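Long-range contact in periplasmic sensor hybrid histidine kinase (PDB 4K0D), which probably autophosphorylates on histidine with ATP in response to periplasmic signals, the fragment here being its helical-bundle periplasmic sensor domain: residues B[40-49]-B[95-103]. Numbering follows the deposited sequence.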
loop_
_atom_site.group_PDB
_atom_site.type_symbol
_atom_site.label_atom_id
_atom_site.label_comp_id
_atom_site.label_asym_id
_atom_site.label_seq_id
_atom_site.Cartn_x
_atom_site.Cartn_y
_atom_site.Cartn_z
ATOM N N TYR B 40 -11.908 3.874 24.653
ATOM C CA TYR B 40 -13.176 4.300 25.204
ATOM C C TYR B 40 -13.617 3.442 26.387
ATOM O O TYR B 40 -14.032 3.966 27.413
ATOM C CB TYR B 40 -14.248 4.252 24.134
ATOM C CG TYR B 40 -15.588 4.766 24.588
ATOM C CD1 TYR B 40 -15.711 5.951 25.290
ATOM C CD2 TYR B 40 -16.727 4.088 24.271
ATOM C CE1 TYR B 40 -16.974 6.420 25.718
ATOM C CE2 TYR B 40 -17.965 4.539 24.654
ATOM C CZ TYR B 40 -18.086 5.707 25.371
ATOM O OH TYR B 40 -19.337 6.118 25.709
ATOM N N ALA B 41 -13.555 2.130 26.225
ATOM C CA ALA B 41 -14.004 1.230 27.260
ATOM C C ALA B 41 -13.100 1.364 28.483
ATOM O O ALA B 41 -13.585 1.370 29.584
ATOM C CB ALA B 41 -14.001 -0.174 26.734
ATOM N N LEU B 42 -11.796 1.545 28.288
ATOM C CA LEU B 42 -10.902 1.729 29.414
ATOM C C LEU B 42 -11.165 3.020 30.149
ATOM O O LEU B 42 -11.067 3.074 31.378
ATOM C CB LEU B 42 -9.448 1.749 28.997
ATOM C CG LEU B 42 -9.020 0.364 28.551
ATOM C CD1 LEU B 42 -7.584 0.381 28.022
ATOM C CD2 LEU B 42 -9.207 -0.613 29.715
ATOM N N THR B 43 -11.460 4.075 29.406
ATOM C CA THR B 43 -11.519 5.402 29.999
ATOM C C THR B 43 -12.641 6.182 29.359
ATOM O O THR B 43 -12.414 6.985 28.452
ATOM C CB THR B 43 -10.184 6.140 29.816
ATOM O OG1 THR B 43 -9.124 5.370 30.395
ATOM C CG2 THR B 43 -10.231 7.456 30.532
ATOM N N PRO B 44 -13.863 5.935 29.818
ATOM C CA PRO B 44 -15.048 6.521 29.187
ATOM C C PRO B 44 -15.030 8.032 29.322
ATOM O O PRO B 44 -15.084 8.594 30.408
ATOM C CB PRO B 44 -16.207 5.867 29.952
ATOM C CG PRO B 44 -15.597 4.547 30.477
ATOM C CD PRO B 44 -14.210 4.941 30.844
ATOM N N GLU B 45 -14.892 8.711 28.206
ATOM C CA GLU B 45 -14.913 10.137 28.222
ATOM C C GLU B 45 -15.316 10.634 26.829
ATOM O O GLU B 45 -15.214 9.881 25.856
ATOM C CB GLU B 45 -13.574 10.690 28.695
ATOM C CG GLU B 45 -12.362 10.301 27.930
ATOM C CD GLU B 45 -11.087 10.912 28.553
ATOM O OE1 GLU B 45 -11.078 11.095 29.801
ATOM O OE2 GLU B 45 -10.116 11.220 27.804
ATOM N N PRO B 46 -15.802 11.881 26.753
ATOM C CA PRO B 46 -16.528 12.409 25.607
ATOM C C PRO B 46 -15.702 12.343 24.345
ATOM O O PRO B 46 -16.224 11.916 23.335
ATOM C CB PRO B 46 -16.770 13.853 25.993
ATOM C CG PRO B 46 -16.811 13.840 27.488
ATOM C CD PRO B 46 -15.789 12.846 27.869
ATOM N N ALA B 47 -14.451 12.777 24.406
ATOM C CA ALA B 47 -13.632 12.800 23.203
ATOM C C ALA B 47 -13.324 11.404 22.739
ATOM O O ALA B 47 -13.017 11.196 21.558
ATOM C CB ALA B 47 -12.349 13.532 23.433
ATOM N N ARG B 48 -13.377 10.435 23.638
ATOM C CA ARG B 48 -13.092 9.060 23.248
ATOM C C ARG B 48 -14.307 8.380 22.625
ATOM O O ARG B 48 -14.126 7.567 21.694
ATOM C CB ARG B 48 -12.490 8.240 24.373
ATOM C CG ARG B 48 -11.079 8.671 24.768
ATOM C CD ARG B 48 -10.585 7.814 25.939
ATOM N NE ARG B 48 -9.286 8.232 26.456
HETATM N N MSE B 49 -15.520 8.723 23.075
HETATM C CA MSE B 49 -16.724 8.301 22.370
HETATM C C MSE B 49 -16.682 8.932 20.958
HETATM O O MSE B 49 -16.951 8.257 19.969
HETATM C CB MSE B 49 -18.010 8.722 23.085
HETATM C CG MSE B 49 -19.302 8.290 22.371
HETATM SE SE MSE B 49 -19.229 6.318 21.731
HETATM C CE MSE B 49 -20.883 5.655 22.474
ATOM N N ALA B 95 -22.057 -1.882 19.652
ATOM C CA ALA B 95 -22.658 -2.492 20.830
ATOM C C ALA B 95 -21.719 -2.356 22.018
ATOM O O ALA B 95 -22.166 -2.192 23.152
ATOM C CB ALA B 95 -22.946 -3.971 20.560
ATOM N N LEU B 96 -20.414 -2.447 21.783
ATOM C CA LEU B 96 -19.490 -2.180 22.876
ATOM C C LEU B 96 -19.635 -0.705 23.308
ATOM O O LEU B 96 -19.757 -0.381 24.496
ATOM C CB LEU B 96 -18.064 -2.503 22.449
ATOM C CG LEU B 96 -17.106 -1.900 23.455
ATOM C CD1 LEU B 96 -17.464 -2.411 24.796
ATOM C CD2 LEU B 96 -15.681 -2.227 23.204
ATOM N N GLY B 97 -19.675 0.199 22.327
ATOM C CA GLY B 97 -19.754 1.609 22.644
ATOM C C GLY B 97 -20.999 1.889 23.462
ATOM O O GLY B 97 -20.967 2.497 24.508
ATOM N N THR B 98 -22.112 1.417 22.947
ATOM C CA THR B 98 -23.407 1.727 23.470
ATOM C C THR B 98 -23.464 1.165 24.900
ATOM O O THR B 98 -24.065 1.739 25.811
ATOM C CB THR B 98 -24.463 1.123 22.526
ATOM O OG1 THR B 98 -25.642 1.913 22.546
ATOM C CG2 THR B 98 -24.818 -0.285 22.929
ATOM N N ALA B 99 -22.767 0.068 25.116
ATOM C CA ALA B 99 -22.751 -0.531 26.443
ATOM C C ALA B 99 -21.994 0.355 27.435
ATOM O O ALA B 99 -22.451 0.592 28.547
ATOM C CB ALA B 99 -22.150 -1.897 26.387
ATOM N N VAL B 100 -20.827 0.832 27.033
ATOM C CA VAL B 100 -20.078 1.744 27.846
ATOM C C VAL B 100 -20.944 2.961 28.049
ATOM O O VAL B 100 -21.108 3.422 29.152
ATOM C CB VAL B 100 -18.723 2.096 27.224
ATOM C CG1 VAL B 100 -18.039 3.202 28.022
ATOM C CG2 VAL B 100 -17.816 0.832 27.158
ATOM N N ALA B 101 -21.570 3.471 27.016
ATOM C CA ALA B 101 -22.296 4.723 27.194
ATOM C C ALA B 101 -23.492 4.612 28.159
ATOM O O ALA B 101 -23.696 5.489 28.967
ATOM C CB ALA B 101 -22.773 5.291 25.843
ATOM N N THR B 102 -24.300 3.568 28.020
ATOM C CA THR B 102 -25.552 3.454 28.750
ATOM C C THR B 102 -25.291 2.988 30.148
ATOM O O THR B 102 -26.232 2.813 30.918
ATOM C CB THR B 102 -26.460 2.410 28.167
ATOM O OG1 THR B 102 -25.771 1.153 28.179
ATOM C CG2 THR B 102 -26.849 2.741 26.725
ATOM N N GLY B 103 -24.032 2.754 30.496
ATOM C CA GLY B 103 -23.719 2.560 31.904
ATOM C C GLY B 103 -23.623 1.115 32.287
ATOM O O GLY B 103 -23.969 0.711 33.401
#
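Val100 lays its CG1 methyl over one face of the Tyr40 ring in a CH-pi contact, 3.9 Å from the ring centroid and 23° off the normal. With CG anti to the backbone N (chi1 -176°), the ring of Tyr40 extends over to the facing helix, where its edge meets the backbone, with CE2 3.6 Å from Gly97 O. At the far end of the ring, OH rests 3.5 Å from Ala101 CB. The opposite ring face is backed, near its rim, by Met49 CA. Replacing the Tyr40 ring with a serine side chain is likely to leave a gap between Val100 and Met49 and Val100 CG1 without its aromatic partner. The other side-chain contacts are mainly apolar, and no hydrogen bond crosses between the segments. The two branches of Val100 part company: CG1 also touches Pro44 CG at 3.7 Å, whereas CG2 packs on Ala41, 4.0 Å from its CB. Selenomethionine Met49, bent at chi2 and chi3, brings CE to 3.9 Å from Ala101 CB and close to Gly97 O. The contact sets the end of helix 16-42, the short loop after it and the start of helix 46-68 against the last turns of helix 73-102, which closes in a Schellman motif at Gly103, at one end of the helical bundle; helix 106-114 packs against Val100 and Leu96 through Ile109.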